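Local atomic coordinates of sialidase B (Streptococcus pneumoniae TIGR4, PDB entry 4XJZ), a protein that catalyses the removal by hydrolysis of terminal sialic acids in alpha-2,3, alpha-2,6 or alpha-2,8 linkage from oligosaccharides, glycoproteins and glycolipids. Residues Q192-S197 against V219-D224; Y205-T210 against G228-S233; T522-Y527 against V540-G545. The protein carries 1 engineered substitution. All blocks are in the same frame, centred on the assembly; numbering follows the deposited sequence.

Contact 1 (Q192-S197 against V219-D224)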
# COMPACT_ATOMS: atom_id res chain seq x y z
N GLN A 192 8.34 9.72 -6.06
CA GLN A 192 7.74 10.67 -5.14
C GLN A 192 6.65 10.00 -4.32
O GLN A 192 6.22 8.88 -4.62
CB GLN A 192 7.20 11.90 -5.88
CG GLN A 192 6.19 11.58 -6.96
CD GLN A 192 6.10 12.67 -8.04
OE1 GLN A 192 6.70 12.56 -9.12
NE2 GLN A 192 5.33 13.71 -7.76
N LEU A 193 6.22 10.69 -3.27
CA LEU A 193 5.11 10.23 -2.46
C LEU A 193 3.86 11.03 -2.78
O LEU A 193 3.91 12.26 -2.92
CB LEU A 193 5.45 10.33 -0.97
CG LEU A 193 6.68 9.57 -0.46
CD1 LEU A 193 6.84 9.82 1.03
CD2 LEU A 193 6.53 8.08 -0.72
N ILE A 194 2.74 10.32 -2.91
CA ILE A 194 1.43 10.94 -3.05
C ILE A 194 0.78 10.96 -1.66
O ILE A 194 0.49 12.02 -1.12
CB ILE A 194 0.53 10.18 -4.05
CG1 ILE A 194 1.19 10.13 -5.43
CG2 ILE A 194 -0.86 10.80 -4.14
CD1 ILE A 194 0.40 9.39 -6.49
N PHE A 195 0.57 9.78 -1.10
CA PHE A 195 0.12 9.64 0.27
C PHE A 195 1.34 9.34 1.13
O PHE A 195 2.25 8.64 0.68
CB PHE A 195 -0.85 8.45 0.36
CG PHE A 195 -1.98 8.53 -0.64
CD1 PHE A 195 -3.09 9.33 -0.37
CD2 PHE A 195 -1.92 7.85 -1.85
CE1 PHE A 195 -4.12 9.43 -1.31
CE2 PHE A 195 -2.97 7.95 -2.78
CZ PHE A 195 -4.05 8.74 -2.50
N GLN A 196 1.38 9.89 2.33
CA GLN A 196 2.53 9.70 3.21
C GLN A 196 2.18 9.91 4.68
O GLN A 196 1.22 10.59 5.02
CB GLN A 196 3.67 10.65 2.82
CG GLN A 196 3.30 12.11 2.88
CD GLN A 196 4.17 12.95 1.97
OE1 GLN A 196 5.36 13.13 2.22
NE2 GLN A 196 3.59 13.45 0.88
N SER A 197 2.98 9.32 5.55
CA SER A 197 2.73 9.44 6.97
C SER A 197 2.73 10.89 7.41
O SER A 197 3.63 11.65 7.04
CB SER A 197 3.79 8.67 7.76
OG SER A 197 3.82 7.31 7.36
N VAL A 219 -5.27 13.46 -13.11
CA VAL A 219 -4.96 12.07 -12.75
C VAL A 219 -5.40 11.88 -11.30
O VAL A 219 -4.99 12.64 -10.41
CB VAL A 219 -3.46 11.75 -12.92
CG1 VAL A 219 -3.19 10.27 -12.66
CG2 VAL A 219 -2.99 12.10 -14.32
N LEU A 220 -6.23 10.86 -11.07
CA LEU A 220 -6.80 10.62 -9.74
C LEU A 220 -6.20 9.34 -9.18
O LEU A 220 -5.96 8.38 -9.91
CB LEU A 220 -8.32 10.46 -9.84
CG LEU A 220 -9.12 10.26 -8.55
CD1 LEU A 220 -8.95 11.47 -7.60
CD2 LEU A 220 -10.61 10.03 -8.88
N SER A 221 -5.93 9.36 -7.88
CA SER A 221 -5.44 8.17 -7.18
C SER A 221 -6.30 7.89 -5.96
O SER A 221 -6.68 8.80 -5.24
CB SER A 221 -4.00 8.41 -6.73
OG SER A 221 -3.54 7.30 -5.96
N SER A 222 -6.60 6.61 -5.71
CA SER A 222 -7.22 6.23 -4.44
C SER A 222 -6.32 5.22 -3.74
O SER A 222 -5.41 4.64 -4.34
CB SER A 222 -8.66 5.72 -4.62
OG SER A 222 -8.75 4.49 -5.31
N ILE A 223 -6.57 5.03 -2.45
CA ILE A 223 -5.68 4.21 -1.62
C ILE A 223 -6.44 3.79 -0.36
O ILE A 223 -7.38 4.46 0.07
CB ILE A 223 -4.43 5.02 -1.21
CG1 ILE A 223 -3.29 4.12 -0.71
CG2 ILE A 223 -4.75 6.02 -0.13
CD1 ILE A 223 -2.35 3.72 -1.76
N ASP A 224 -6.02 2.67 0.23
CA ASP A 224 -6.43 2.34 1.59
C ASP A 224 -5.54 3.12 2.55
O ASP A 224 -4.31 2.94 2.56
CB ASP A 224 -6.16 0.85 1.90
CG ASP A 224 -7.22 -0.10 1.37
OD1 ASP A 224 -7.90 0.17 0.37
OD2 ASP A 224 -7.33 -1.19 1.97
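Phe195 lays one face of its ring on Ile223, and this pair makes the dense part of the contact. The branch methyl of the isoleucine does the touching: Ile223 CG2 stands 3.5 Å from the centroid of the Phe195 ring and only 3° off its normal, a nearly ideal CH-pi approach. It gets there because Ile223 turns CG1 away from its own backbone N (chi1 -163°), so that CG2 takes the position between N and the carbonyl carbon and sits over the ring centre. The two side chains run past each other in opposite directions, bringing Ile223 CB to 3.6 Å from Phe195 CE2. On the opposite face of the ring lies Ile194 CG2, offset toward the rim, so the phenyl is sandwiched between two isoleucines. Ser221 meets it at the edge instead, with OG 3.3 Å from Phe195 CE2; that hydroxyl has its polar partner in the carbonyl of Thr210.

Packing thins beside this sandwich. Ile194 CD1 approaches Ser221 OG no closer than 4.5 Å; the Ile194 side chain packs instead on Trp251, Leu629 and Tyr649. The loop is more exposed on both sides of the Ile194-Phe195 pair, and at Gln192 its backbone bonds to that of Tyr649 in strand 647-652. Phe195 thus joins a loop running beside a C-terminal strand to strand 219-226, an arrangement in keeping with the junction between first and last blades of the sialidase beta-propeller.

Contact 2 (Y205-T210 against G228-S233)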
# COMPACT_ATOMS: atom_id res chain seq x y z
N TYR A 205 0.05 4.16 7.58
CA TYR A 205 0.27 3.09 6.59
C TYR A 205 -0.68 3.26 5.42
O TYR A 205 -1.79 3.77 5.59
CB TYR A 205 0.09 1.71 7.24
CG TYR A 205 0.91 1.63 8.50
CD1 TYR A 205 2.27 1.38 8.43
CD2 TYR A 205 0.34 1.93 9.73
CE1 TYR A 205 3.05 1.39 9.58
CE2 TYR A 205 1.11 1.93 10.89
CZ TYR A 205 2.46 1.65 10.80
OH TYR A 205 3.24 1.66 11.93
N PHE A 206 -0.23 2.81 4.25
CA PHE A 206 -1.03 2.88 3.03
C PHE A 206 -0.88 1.59 2.26
O PHE A 206 0.20 0.98 2.25
CB PHE A 206 -0.61 4.08 2.18
CG PHE A 206 -0.85 5.40 2.86
CD1 PHE A 206 -2.11 5.97 2.86
CD2 PHE A 206 0.18 6.03 3.55
CE1 PHE A 206 -2.35 7.17 3.53
CE2 PHE A 206 -0.05 7.22 4.23
CZ PHE A 206 -1.32 7.79 4.22
N ARG A 207 -1.97 1.16 1.63
CA ARG A 207 -1.98 -0.07 0.85
C ARG A 207 -2.96 0.09 -0.27
O ARG A 207 -3.88 0.92 -0.20
CB ARG A 207 -2.45 -1.25 1.70
CG ARG A 207 -1.53 -1.66 2.81
CD ARG A 207 -0.37 -2.44 2.26
NE ARG A 207 -0.76 -3.66 1.54
CZ ARG A 207 -1.02 -4.82 2.13
NH1 ARG A 207 -0.99 -4.91 3.45
NH2 ARG A 207 -1.34 -5.90 1.41
N ILE A 208 -2.78 -0.74 -1.30
CA ILE A 208 -3.77 -0.91 -2.38
C ILE A 208 -3.97 0.35 -3.23
O ILE A 208 -5.06 0.93 -3.27
CB ILE A 208 -5.14 -1.43 -1.85
CG1 ILE A 208 -4.99 -2.41 -0.66
CG2 ILE A 208 -5.93 -2.09 -2.97
CD1 ILE A 208 -4.15 -3.66 -0.96
N PRO A 209 -2.90 0.76 -3.93
CA PRO A 209 -2.95 1.98 -4.75
C PRO A 209 -3.78 1.83 -6.01
O PRO A 209 -3.88 0.74 -6.56
CB PRO A 209 -1.49 2.19 -5.13
CG PRO A 209 -0.91 0.80 -5.16
CD PRO A 209 -1.56 0.13 -3.98
N THR A 210 -4.36 2.94 -6.46
CA THR A 210 -5.05 2.96 -7.75
C THR A 210 -4.65 4.24 -8.47
O THR A 210 -4.25 5.21 -7.83
CB THR A 210 -6.58 2.96 -7.62
OG1 THR A 210 -7.04 4.26 -7.25
CG2 THR A 210 -7.08 1.95 -6.58
N GLY A 228 -4.30 0.77 11.72
CA GLY A 228 -3.75 -0.22 12.64
C GLY A 228 -2.68 -1.09 11.99
O GLY A 228 -2.85 -2.31 11.86
N GLY A 229 -1.58 -0.47 11.59
CA GLY A 229 -0.56 -1.17 10.83
C GLY A 229 -1.06 -1.46 9.42
O GLY A 229 -2.08 -0.89 8.99
N THR A 230 -0.38 -2.35 8.71
CA THR A 230 -0.71 -2.65 7.31
C THR A 230 -1.75 -3.77 7.16
O THR A 230 -2.11 -4.13 6.04
CB THR A 230 0.55 -3.00 6.49
OG1 THR A 230 1.30 -4.00 7.19
CG2 THR A 230 1.42 -1.78 6.28
N HIS A 231 -2.23 -4.31 8.28
CA HIS A 231 -3.17 -5.43 8.26
C HIS A 231 -4.40 -5.19 7.41
O HIS A 231 -4.95 -4.07 7.41
CB HIS A 231 -3.65 -5.76 9.68
CG HIS A 231 -2.59 -6.24 10.63
ND1 HIS A 231 -1.70 -7.25 10.30
CD2 HIS A 231 -2.31 -5.89 11.90
CE1 HIS A 231 -0.91 -7.48 11.34
NE2 HIS A 231 -1.25 -6.67 12.32
N ASP A 232 -4.86 -6.22 6.70
CA ASP A 232 -6.19 -6.16 6.07
C ASP A 232 -7.24 -6.10 7.18
O ASP A 232 -6.96 -6.40 8.35
CB ASP A 232 -6.48 -7.42 5.23
CG ASP A 232 -5.54 -7.62 4.04
OD1 ASP A 232 -5.59 -8.73 3.46
OD2 ASP A 232 -4.75 -6.73 3.66
N SER A 233 -8.48 -5.75 6.83
CA SER A 233 -9.59 -5.83 7.78
C SER A 233 -9.65 -7.23 8.37
O SER A 233 -9.33 -8.19 7.65
CB SER A 233 -10.90 -5.54 7.06
OG SER A 233 -10.80 -4.29 6.41
O HOH W 1 -2.18 -7.58 3.91
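Thr230, Tyr205 and Arg207 lose the most surface here, and the threonine sits between the other two. Its methyl faces the tyrosine, with Thr230 CG2 3.9 Å from Tyr205 CB, while its carbonyl faces the arginine. Each of these side chains crosses that of Thr230 at about a right angle. Thr230 OG1 is engaged elsewhere, by the backbone N of His642.

The Tyr205 ring spreads under the backbone of the loop. Gly229 CA lies over one face, 3.8 Å from the Tyr205 centroid and 29° off the normal, a CH-pi contact displaced toward the CD2 and CE2 side. The phenol oxygen is tied down by the backbone N of Trp270, which fixes the far end of the ring.

Arg207 is bent at chi2 and chi3 (-77° and -59°), and the fold carries its guanidinium back toward the loop, where NH1 comes within 2.9 Å of Thr230 O. Water 1 lies at the edge of the guanidinium, in its plane. It accepts from Arg207 NH1 at 3.0 Å and donates to Asp232 OD2 at 2.7 Å, bridging two groups whose direct approach, Arg207 NH2 to Asp232 OD2, is 4.2 Å with the oxygen well out of the guanidinium plane. Glu631 holds Arg207 NE in a salt bridge, and Arg226 does the same for Asp232. By similarity Arg207 binds substrate and Asp232 is the proton acceptor; with Arg581 and the likely nucleophile Tyr615 close by, this is consistent with the sialidase active site, where an arginine triad, probably Arg207, Arg519 and Arg581, receives the carboxylate of sialic acid.

Contact 3 (T522-Y527 against V540-G545)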
# COMPACT_ATOMS: atom_id res chain seq x y z
N THR A 522 -1.94 -20.58 -9.53
CA THR A 522 -1.12 -21.49 -10.36
C THR A 522 0.31 -21.02 -10.56
O THR A 522 1.14 -21.76 -11.10
CB THR A 522 -1.72 -21.66 -11.77
OG1 THR A 522 -1.62 -20.42 -12.49
CG2 THR A 522 -3.16 -22.08 -11.70
N GLY A 523 0.60 -19.79 -10.16
CA GLY A 523 1.89 -19.19 -10.45
C GLY A 523 1.95 -18.47 -11.79
O GLY A 523 3.00 -17.93 -12.16
N LYS A 524 0.85 -18.49 -12.54
CA LYS A 524 0.74 -17.73 -13.78
C LYS A 524 -0.44 -16.77 -13.73
O LYS A 524 -1.46 -17.08 -13.15
CB LYS A 524 0.56 -18.66 -14.98
CG LYS A 524 1.74 -19.60 -15.24
CD LYS A 524 1.47 -20.49 -16.45
CE LYS A 524 0.29 -21.44 -16.21
NZ LYS A 524 0.12 -22.43 -17.32
N ILE A 525 -0.29 -15.61 -14.36
CA ILE A 525 -1.42 -14.72 -14.56
C ILE A 525 -2.36 -15.33 -15.61
O ILE A 525 -1.90 -15.84 -16.64
CB ILE A 525 -0.90 -13.35 -15.03
CG1 ILE A 525 0.05 -12.77 -13.98
CG2 ILE A 525 -2.05 -12.38 -15.31
CD1 ILE A 525 0.91 -11.63 -14.50
N ALA A 526 -3.66 -15.28 -15.35
CA ALA A 526 -4.64 -15.81 -16.29
C ALA A 526 -5.35 -14.68 -17.04
O ALA A 526 -5.24 -13.50 -16.67
CB ALA A 526 -5.65 -16.68 -15.58
N TYR A 527 -6.07 -15.04 -18.09
CA TYR A 527 -6.90 -14.05 -18.79
C TYR A 527 -8.13 -14.68 -19.42
O TYR A 527 -8.17 -15.88 -19.65
CB TYR A 527 -6.11 -13.24 -19.81
CG TYR A 527 -5.54 -14.03 -20.97
CD1 TYR A 527 -6.26 -14.18 -22.16
CD2 TYR A 527 -4.28 -14.61 -20.89
CE1 TYR A 527 -5.74 -14.89 -23.23
CE2 TYR A 527 -3.75 -15.32 -21.95
CZ TYR A 527 -4.48 -15.45 -23.11
OH TYR A 527 -3.95 -16.16 -24.16
N VAL A 540 -10.68 -19.62 -19.75
CA VAL A 540 -9.48 -19.04 -19.14
C VAL A 540 -8.21 -19.55 -19.82
O VAL A 540 -8.04 -20.75 -20.03
CB VAL A 540 -9.42 -19.38 -17.64
CG1 VAL A 540 -8.13 -18.86 -17.02
CG2 VAL A 540 -10.64 -18.81 -16.91
N SER A 541 -7.32 -18.62 -20.14
CA SER A 541 -6.00 -18.94 -20.64
C SER A 541 -4.97 -18.40 -19.66
O SER A 541 -5.32 -17.65 -18.73
CB SER A 541 -5.76 -18.34 -22.02
OG SER A 541 -6.61 -18.92 -22.99
N TYR A 542 -3.71 -18.76 -19.87
CA TYR A 542 -2.64 -18.31 -18.99
C TYR A 542 -1.48 -17.70 -19.76
O TYR A 542 -1.16 -18.14 -20.87
CB TYR A 542 -2.14 -19.48 -18.13
CG TYR A 542 -3.24 -20.11 -17.29
CD1 TYR A 542 -3.49 -19.66 -16.00
CD2 TYR A 542 -4.02 -21.14 -17.80
CE1 TYR A 542 -4.51 -20.23 -15.22
CE2 TYR A 542 -5.04 -21.71 -17.04
CZ TYR A 542 -5.27 -21.26 -15.75
OH TYR A 542 -6.28 -21.83 -15.01
N ILE A 543 -0.87 -16.68 -19.17
CA ILE A 543 0.34 -16.10 -19.71
C ILE A 543 1.56 -16.91 -19.27
O ILE A 543 1.79 -17.12 -18.08
CB ILE A 543 0.51 -14.62 -19.27
CG1 ILE A 543 -0.67 -13.78 -19.76
CG2 ILE A 543 1.84 -14.05 -19.76
CD1 ILE A 543 -0.69 -12.39 -19.17
N ASP A 544 2.33 -17.39 -20.24
CA ASP A 544 3.64 -17.93 -19.93
C ASP A 544 4.61 -16.79 -20.19
O ASP A 544 4.38 -15.96 -21.07
CB ASP A 544 3.97 -19.16 -20.80
CG ASP A 544 2.97 -20.29 -20.62
OD1 ASP A 544 2.89 -20.85 -19.50
OD2 ASP A 544 2.27 -20.62 -21.60
N GLY A 545 5.68 -16.73 -19.42
CA GLY A 545 6.66 -15.68 -19.59
C GLY A 545 6.70 -14.72 -18.42
O GLY A 545 7.61 -13.90 -18.31
O HOH W 2 2.01 -15.47 -16.03
O HOH W 3 -1.14 -17.37 -23.80
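Two short antiparallel strands pair Ala526 with Tyr542 at a non-hydrogen-bonded site and Tyr527 with Ser541 at a hydrogen-bonded one, and a further bond of 2.9 Å from Ile543 N to Ile525 O continues the pairing. Water 2 extends it once more, accepting from Ile525 N and donating to Ile543 O.

On one face of the sheet, Tyr527 CG stands between its own N and carbonyl carbon (chi1 64°), which folds the ring over Ser541. The serine CB comes 3.3 Å from Tyr527 CZ in a CH-pi contact, while Ile543 CG1 approaches obliquely at 3.9 Å from Tyr527 CD2. Water 3 links the phenol with the carbonyl of Tyr542.

On the other face, Ala526 CB meets both Val540 CG1, at 3.6 Å, and Tyr542 CD1, at 3.7 Å. The aliphatic part of Lys524 crosses Tyr542 at about a right angle, with CE 3.7 Å from Tyr542 CB, and the amine forms a long salt bridge of 3.9 Å from Lys524 NZ to Asp544 OD1.

The fourth BNR repeat, residues 528-539, starts within strand 526-530 and fills the connection to strand 541-542. Strand 541-542 is the outer member of a four-stranded blade; strand 526-530 pairs on its other side with strand 513-518, while Ile525 and Ile543 pack against strand 569-575 of the next sheet.

Overall arrangement
Beyond helix 179-182 the chain runs through the loop at 192-197 before strand 205-207. Contact 1 closes the excursion from 192-197 to strand 219-226, but before it does so 205-210 has already opened contact 2, which closes on the loop at 228-233. The two therefore cross, and they touch directly: strands 205-207 and 219-226 are neighbours in one sheet, and Ile223, which carries contact 1, packs on the Arg207 backbone and on Pro209. Far along the chain, contact 3 closes a short hairpin around an Asp-box repeat. Its centre lies about 30 Å from that of contact 1 and about 27 Å from that of contact 2, within a separate blade.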